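Side-chain contacts in inorganic polyphosphate/ATP-glucomannokinase (Arthrobacter sp., PDB 1WOQ), which phosphorylates glucose and mannose, drawing the phosphoryl group from inorganic polyphosphate or from ATP: residues 48-51 with 52-55; 62-65 with 66-70; 99-102 with 103-106; 202-205 with 206-209. One frame throughout, in Å; residues are numbered along the deposited sequence.

In the fold
The four contacts are all local, yet their chemistry follows their place in the fold. Interactions 1 and 2 belong to the two ends of helix 51-66: a hydroxyl-based capping box at the start, a salt bridge and a string of backbone bonds where the chain leaves. Interaction 3 is a turn ahead of helix 106-114 whose indole packs directly on interaction 1, their centres about 10 Å apart. Interaction 4 lies across the centre of the chain from the first two, midway along helix 195-213, and joins a buried aromatic face to a hydrated polar one. None is wholly core; each pairs buried apolar groups with partly exposed polar ones.

Interaction 1 of 4, residues 48-51 with 52-55; sequences PATP and ESVA
T50 and S53 bond to each other twice, each side chain serving the backbone N-H of the other, and this reciprocal exchange is the capping box that opens helix 51-66. T50, at the N-cap, offers OG1 to S53 N at 3.3 Å, a long but straight bond with an N-H...O angle of 167°. In return S53 OG takes the N-H of T50, with 2.9 Å between OG and N, though the angle here is more bent. Both hydroxyls can do this because each is rotated to sit between its own backbone N and carbonyl carbon (chi1 64° for T50, 69° for S53), which turns OG1 forward to the helix and OG back to the loop. The box therefore gives S53 N, an amide of the first turn with no helical carbonyl before it, an acceptor of its own.

Ordinary helical bonding starts at once behind the cap. V54 N donates to T50 O over 2.8 Å, almost in line with the carbonyl, and A55 N reaches P51 O at 2.9 Å. P51 stands in the first turn, where a proline's missing N-H costs no bond. V54 CG2 also comes within 3.9 Å of A49 CB, an apolar touch between the loop and the first helical turn. A49 is itself the centre of an inverse gamma turn, and a cis peptide bond precedes P48, both bending the chain as it comes from strand 35-44. Around the cap, P51 and V54 rest on W101, while P51 meets L109 and A55 meets L110 of helix 106-114.

Interaction 2 of 4, residues 62-65 with 66-70; sequences VAEL and SARPE
Where the chain leaves helix 51-66, V62, E64 and L65 hold S66, A67 and R68 by a mixture of backbone bonds, a hydroxyl bond and a salt bridge. V62 O is gripped twice by S66: by its N at 2.8 Å and by its OG at 2.6 Å, the two donors coming from opposite faces of the carbonyl plane. One residue on, the pattern tightens, for A67 N bonds E64 O, three residues back, at 3.2 Å and makes only a weak bond to A63 O. R68 N likewise takes L65 O, again over a three-residue span.

The side chain of R68 then folds back along the helix. With CG anti to its own carbonyl carbon (chi1 -60°) and the chain extended to NE, the guanidinium lies beside L65 and presents its side to E64. NE at 3.2 Å and NH2 at 3.3 Å both meet E64 OE2, on the anti side of the carboxylate and in the guanidinium plane, although the two planes stand 74° apart. L65 CD2 covers the centre of one guanidinium face, 3.8 Å from CZ. An alanine in place of R68 is likely to strand the E64 carboxylate without its charged mate and to uncover L65 CD2.

The remaining nitrogen, NH1, bonds E39 O, tying the helix exit to strand 35-44, and S66 OG also meets R116 NH1. F41 of the same strand packs on E64, L65 and R68, while V62 leans on I17, and L65 and S66 on I15, of strand 14-19.

Interaction 3 of 4, residues 99-102 with 103-106; sequences KSWL and NTDI
The six-membered ring of W101 reaches T104 and I106, both of which meet it obliquely. I106 makes the nearer approach, its CD1 lying 3.6 Å from W101 CZ3. T104 CG2 stands 4.1 Å from W101 CE3, so the methyl and the isoleucine tip share the same end of the ring system. I106 reaches this place with CG1 anti to its backbone N (chi1 -173°), which carries CD1 to the ring. T104 is turned the same way: CG2, too, lies anti to N and meets the indole, while OG1 lies 3.0 Å from S100 O, where any hydrogen bond is weak.

The backbone brings these groups together as a type II beta turn from W101 to T104, closed by T104 N donating to W101 O at 2.9 Å. N103 occupies the third corner with positive phi (67°). Just beyond, D105 is the N-cap of helix 106-114, and its OD1 takes A108 N.

The indole nitrogen lies on the other side of the ring system from these contacts, NE1 bonding A49 O in the loop before helix 51-66, while F82 meets the ring with planes at about 55°. A serine in place of W101 would probably leave the I106 and T104 methyls facing a gap and A49 O without its indole donor. The contact is thus a division of labour: weak dispersion forces seat the carbon end of the indole on the turn, whereas one directional bond, from the nitrogen, probably contributes to fixing its rotation and ties the turn to the neighbouring loop.

Interaction 4 of 4, residues 202-205 with 206-209; sequences LQRY and FSHV
Y205 and F206 set the tight side of this helical stretch, meeting as a T-shaped pair with the edge of the tyrosine directed at the face of the phenylalanine. The ring centroids are 5.5 Å apart and the planes almost perpendicular, at 89°. One turn on, V209 CG2 sits over a face of the Y205 ring, 4.0 Å from its centroid, in a CH-pi contact. L202 flanks the other ring, lying side by side with F206 and bringing CB to 4.1 Å from F206 CD1.

The opposite character appears at Q203, R204 and S207, where water joins in. S207 OG, held between its backbone N and carbonyl carbon (chi1 64°), donates to Q203 O at 2.7 Å, and S207 N bonds the same oxygen. One water links S207 OG to R204 NE, 2.7 Å from the latter and in the guanidinium plane, while a second accepts from Q203 NE2 and makes only a weak bond to S207 OG. R204 NH2 passes 3.5 Å from H208 CD2, the two flat groups crossing obliquely.

Partners beyond the helix hold the polar ends: R204 NH1 forms a salt bridge with D175, Q203 OE1 takes R236 N, and Y205 OH bonds L169 O. The apolar face of helix 195-213 lies on the second sheet, with I147 of strand 143-149 touching both Y205 and F206 and F218 of strand 217-221 edge-to-face with F206.

Interaction 1 of 4, residues 48-51 with 52-55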
# COMPACT_ATOMS: atom_id res chain seq x y z
N PRO A 48 20.20 -2.55 -6.86
CA PRO A 48 19.03 -1.72 -7.16
C PRO A 48 17.78 -2.55 -7.44
O PRO A 48 17.88 -3.70 -7.84
CB PRO A 48 19.48 -0.93 -8.39
CG PRO A 48 20.35 -1.91 -9.10
CD PRO A 48 21.18 -2.48 -7.96
N ALA A 49 16.62 -1.96 -7.20
CA ALA A 49 15.36 -2.66 -7.43
C ALA A 49 14.88 -2.38 -8.86
O ALA A 49 14.03 -1.52 -9.08
CB ALA A 49 14.31 -2.20 -6.42
N THR A 50 15.43 -3.11 -9.81
CA THR A 50 15.07 -2.95 -11.22
C THR A 50 13.99 -3.95 -11.61
O THR A 50 13.77 -4.94 -10.92
CB THR A 50 16.27 -3.19 -12.14
OG1 THR A 50 16.70 -4.56 -12.01
CG2 THR A 50 17.42 -2.27 -11.77
N PRO A 51 13.29 -3.69 -12.73
CA PRO A 51 12.24 -4.60 -13.18
C PRO A 51 12.71 -6.05 -13.18
O PRO A 51 12.01 -6.94 -12.70
CB PRO A 51 11.94 -4.09 -14.59
CG PRO A 51 12.12 -2.61 -14.43
CD PRO A 51 13.41 -2.53 -13.63
N GLU A 52 13.90 -6.28 -13.71
CA GLU A 52 14.45 -7.62 -13.78
C GLU A 52 14.72 -8.25 -12.41
O GLU A 52 14.33 -9.39 -12.17
CB GLU A 52 15.74 -7.61 -14.61
CG GLU A 52 16.48 -8.94 -14.64
CD GLU A 52 17.57 -8.97 -15.69
OE1 GLU A 52 17.23 -8.93 -16.90
OE2 GLU A 52 18.76 -9.04 -15.32
N SER A 53 15.38 -7.51 -11.52
CA SER A 53 15.69 -8.03 -10.19
C SER A 53 14.44 -8.23 -9.35
O SER A 53 14.31 -9.23 -8.64
CB SER A 53 16.66 -7.09 -9.46
OG SER A 53 16.03 -5.86 -9.12
N VAL A 54 13.51 -7.29 -9.43
CA VAL A 54 12.26 -7.38 -8.69
C VAL A 54 11.44 -8.57 -9.19
O VAL A 54 10.82 -9.28 -8.40
CB VAL A 54 11.44 -6.09 -8.82
CG1 VAL A 54 10.04 -6.28 -8.23
CG2 VAL A 54 12.16 -4.95 -8.11
N ALA A 55 11.42 -8.78 -10.50
CA ALA A 55 10.67 -9.89 -11.07
C ALA A 55 11.16 -11.21 -10.49
O ALA A 55 10.37 -12.10 -10.17
CB ALA A 55 10.80 -9.90 -12.59

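Interaction 2 of 4, residues 62-65 with 66-70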
# COMPACT_ATOMS: atom_id res chain seq x y z
N VAL A 62 6.35 -16.12 -4.77
CA VAL A 62 5.22 -16.86 -5.30
C VAL A 62 5.50 -18.36 -5.34
O VAL A 62 4.63 -19.17 -5.05
CB VAL A 62 4.85 -16.37 -6.73
CG1 VAL A 62 3.82 -17.31 -7.36
CG2 VAL A 62 4.28 -14.96 -6.65
N ALA A 63 6.73 -18.72 -5.70
CA ALA A 63 7.11 -20.13 -5.76
C ALA A 63 6.97 -20.77 -4.39
O ALA A 63 6.47 -21.89 -4.26
CB ALA A 63 8.53 -20.28 -6.27
N GLU A 64 7.44 -20.07 -3.36
CA GLU A 64 7.37 -20.57 -1.99
C GLU A 64 5.92 -20.80 -1.55
O GLU A 64 5.58 -21.88 -1.06
CB GLU A 64 8.04 -19.58 -1.03
CG GLU A 64 7.72 -19.76 0.45
CD GLU A 64 8.20 -21.08 1.03
OE1 GLU A 64 9.17 -21.66 0.51
OE2 GLU A 64 7.60 -21.53 2.02
N LEU A 65 5.08 -19.79 -1.74
CA LEU A 65 3.68 -19.89 -1.35
C LEU A 65 2.90 -20.93 -2.15
O LEU A 65 2.05 -21.62 -1.60
CB LEU A 65 3.00 -18.52 -1.49
CG LEU A 65 3.58 -17.40 -0.61
CD1 LEU A 65 2.92 -16.07 -0.96
CD2 LEU A 65 3.39 -17.73 0.86
N SER A 66 3.21 -21.04 -3.44
CA SER A 66 2.52 -22.00 -4.30
C SER A 66 2.85 -23.44 -3.94
O SER A 66 2.11 -24.36 -4.31
CB SER A 66 2.89 -21.75 -5.76
OG SER A 66 2.58 -20.42 -6.16
N ALA A 67 3.94 -23.66 -3.22
CA ALA A 67 4.35 -25.01 -2.84
C ALA A 67 3.70 -25.46 -1.54
O ALA A 67 3.81 -26.62 -1.15
CB ALA A 67 5.87 -25.08 -2.72
N ARG A 68 3.03 -24.54 -0.85
CA ARG A 68 2.39 -24.88 0.41
C ARG A 68 1.08 -25.63 0.23
O ARG A 68 0.37 -25.43 -0.76
CB ARG A 68 2.17 -23.61 1.24
CG ARG A 68 3.46 -22.89 1.54
CD ARG A 68 3.26 -21.77 2.52
NE ARG A 68 4.51 -21.07 2.79
CZ ARG A 68 4.61 -20.02 3.59
NH1 ARG A 68 3.52 -19.54 4.18
NH2 ARG A 68 5.78 -19.44 3.78
N PRO A 69 0.74 -26.50 1.18
CA PRO A 69 -0.50 -27.28 1.09
C PRO A 69 -1.76 -26.41 1.00
O PRO A 69 -2.75 -26.82 0.40
CB PRO A 69 -0.46 -28.14 2.35
CG PRO A 69 0.34 -27.33 3.31
CD PRO A 69 1.45 -26.80 2.44
N GLU A 70 -1.70 -25.21 1.57
CA GLU A 70 -2.85 -24.31 1.54
C GLU A 70 -2.85 -23.39 0.31
O GLU A 70 -3.69 -22.50 0.20
CB GLU A 70 -2.89 -23.47 2.82
CG GLU A 70 -1.64 -22.62 3.06
CD GLU A 70 -0.61 -23.31 3.93
OE1 GLU A 70 -0.31 -24.49 3.69
OE2 GLU A 70 -0.08 -22.66 4.86

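Interaction 3 of 4, residues 99-102 with 103-106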
# COMPACT_ATOMS: atom_id res chain seq x y z
N LYS A 99 14.14 4.53 -11.74
CA LYS A 99 13.39 5.17 -12.81
C LYS A 99 13.16 4.30 -14.05
O LYS A 99 12.35 4.64 -14.90
CB LYS A 99 14.05 6.49 -13.19
CG LYS A 99 14.09 7.47 -12.02
CD LYS A 99 12.69 7.72 -11.47
CE LYS A 99 12.72 8.47 -10.15
NZ LYS A 99 13.31 7.64 -9.06
N SER A 100 13.86 3.17 -14.13
CA SER A 100 13.69 2.27 -15.27
C SER A 100 12.29 1.66 -15.21
O SER A 100 11.82 1.05 -16.17
CB SER A 100 14.74 1.15 -15.25
OG SER A 100 14.62 0.34 -14.09
N TRP A 101 11.62 1.84 -14.07
CA TRP A 101 10.27 1.32 -13.90
C TRP A 101 9.26 2.12 -14.72
O TRP A 101 8.24 1.60 -15.15
CB TRP A 101 9.86 1.36 -12.43
CG TRP A 101 10.31 0.16 -11.66
CD1 TRP A 101 11.28 0.11 -10.71
CD2 TRP A 101 9.79 -1.17 -11.79
NE1 TRP A 101 11.40 -1.17 -10.22
CE2 TRP A 101 10.50 -1.98 -10.87
CE3 TRP A 101 8.80 -1.76 -12.58
CZ2 TRP A 101 10.25 -3.35 -10.73
CZ3 TRP A 101 8.55 -3.12 -12.44
CH2 TRP A 101 9.27 -3.90 -11.52
N LEU A 102 9.57 3.40 -14.95
CA LEU A 102 8.68 4.25 -15.72
C LEU A 102 8.33 3.66 -17.08
O LEU A 102 9.21 3.23 -17.83
CB LEU A 102 9.30 5.64 -15.90
CG LEU A 102 9.46 6.46 -14.61
CD1 LEU A 102 10.10 7.80 -14.94
CD2 LEU A 102 8.10 6.68 -13.96
N ASN A 103 7.04 3.64 -17.38
CA ASN A 103 6.51 3.11 -18.64
C ASN A 103 6.69 1.61 -18.81
O ASN A 103 6.56 1.07 -19.91
CB ASN A 103 7.15 3.85 -19.82
CG ASN A 103 6.13 4.22 -20.88
OD1 ASN A 103 6.48 4.79 -21.92
ND2 ASN A 103 4.87 3.90 -20.63
N THR A 104 6.99 0.92 -17.71
CA THR A 104 7.16 -0.53 -17.75
C THR A 104 5.82 -1.22 -17.58
O THR A 104 5.05 -0.90 -16.67
CB THR A 104 8.11 -1.01 -16.63
OG1 THR A 104 9.45 -0.59 -16.91
CG2 THR A 104 8.08 -2.54 -16.51
N ASP A 105 5.52 -2.17 -18.47
CA ASP A 105 4.28 -2.93 -18.36
C ASP A 105 4.59 -3.99 -17.31
O ASP A 105 5.07 -5.08 -17.64
CB ASP A 105 3.94 -3.60 -19.69
CG ASP A 105 2.55 -4.24 -19.69
OD1 ASP A 105 2.07 -4.65 -18.61
OD2 ASP A 105 1.95 -4.33 -20.78
N ILE A 106 4.34 -3.67 -16.05
CA ILE A 106 4.63 -4.59 -14.96
C ILE A 106 3.72 -5.83 -14.96
O ILE A 106 4.16 -6.91 -14.56
CB ILE A 106 4.59 -3.85 -13.59
CG1 ILE A 106 5.06 -4.79 -12.47
CG2 ILE A 106 3.21 -3.28 -13.32
CD1 ILE A 106 5.32 -4.07 -11.14

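Interaction 4 of 4, residues 202-205 with 206-209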
# COMPACT_ATOMS: atom_id res chain seq x y z
N LEU A 202 2.50 16.70 10.64
CA LEU A 202 1.28 15.95 10.34
C LEU A 202 0.04 16.81 10.53
O LEU A 202 -0.93 16.65 9.79
CB LEU A 202 1.19 14.69 11.22
CG LEU A 202 2.31 13.67 11.00
CD1 LEU A 202 2.04 12.44 11.85
CD2 LEU A 202 2.38 13.27 9.52
N GLN A 203 0.06 17.71 11.51
CA GLN A 203 -1.08 18.60 11.74
C GLN A 203 -1.28 19.42 10.48
O GLN A 203 -2.41 19.60 10.02
CB GLN A 203 -0.79 19.54 12.92
CG GLN A 203 -1.82 20.66 13.13
CD GLN A 203 -3.21 20.15 13.45
OE1 GLN A 203 -3.37 19.14 14.14
NE2 GLN A 203 -4.23 20.85 12.97
N ARG A 204 -0.18 19.90 9.92
CA ARG A 204 -0.22 20.70 8.70
C ARG A 204 -0.73 19.87 7.53
O ARG A 204 -1.61 20.32 6.78
CB ARG A 204 1.17 21.24 8.36
CG ARG A 204 1.20 22.14 7.12
CD ARG A 204 0.35 23.38 7.34
NE ARG A 204 -0.76 23.47 6.39
CZ ARG A 204 -0.66 23.92 5.14
NH1 ARG A 204 0.52 24.33 4.67
NH2 ARG A 204 -1.73 23.96 4.36
N TYR A 205 -0.18 18.68 7.36
CA TYR A 205 -0.58 17.80 6.26
C TYR A 205 -2.05 17.40 6.33
O TYR A 205 -2.80 17.60 5.37
CB TYR A 205 0.28 16.53 6.24
CG TYR A 205 -0.05 15.60 5.09
CD1 TYR A 205 0.47 15.84 3.81
CD2 TYR A 205 -0.91 14.52 5.26
CE1 TYR A 205 0.12 15.02 2.73
CE2 TYR A 205 -1.26 13.70 4.18
CZ TYR A 205 -0.74 13.96 2.92
OH TYR A 205 -1.10 13.16 1.85
N PHE A 206 -2.47 16.83 7.45
CA PHE A 206 -3.85 16.40 7.58
C PHE A 206 -4.87 17.53 7.56
O PHE A 206 -5.96 17.37 7.01
CB PHE A 206 -4.04 15.53 8.83
CG PHE A 206 -3.47 14.15 8.69
CD1 PHE A 206 -2.22 13.84 9.20
CD2 PHE A 206 -4.17 13.17 8.00
CE1 PHE A 206 -1.67 12.57 9.03
CE2 PHE A 206 -3.63 11.90 7.82
CZ PHE A 206 -2.38 11.60 8.34
N SER A 207 -4.53 18.68 8.14
CA SER A 207 -5.47 19.80 8.12
C SER A 207 -5.60 20.31 6.69
O SER A 207 -6.68 20.75 6.28
CB SER A 207 -5.02 20.92 9.07
OG SER A 207 -3.80 21.49 8.67
N HIS A 208 -4.52 20.26 5.92
CA HIS A 208 -4.57 20.71 4.54
C HIS A 208 -5.44 19.76 3.72
O HIS A 208 -6.32 20.19 2.98
CB HIS A 208 -3.18 20.77 3.92
CG HIS A 208 -3.18 21.20 2.48
ND1 HIS A 208 -2.65 20.43 1.47
CD2 HIS A 208 -3.65 22.32 1.89
CE1 HIS A 208 -2.80 21.07 0.32
NE2 HIS A 208 -3.40 22.21 0.55
N VAL A 209 -5.20 18.46 3.87
CA VAL A 209 -5.97 17.45 3.13
C VAL A 209 -7.44 17.49 3.57
O VAL A 209 -8.35 17.25 2.77
CB VAL A 209 -5.38 16.04 3.36
CG1 VAL A 209 -6.24 14.99 2.67
CG2 VAL A 209 -3.95 15.99 2.80
O HOH W 1 -3.61 23.29 11.62
O HOH W 2 -3.44 23.30 6.64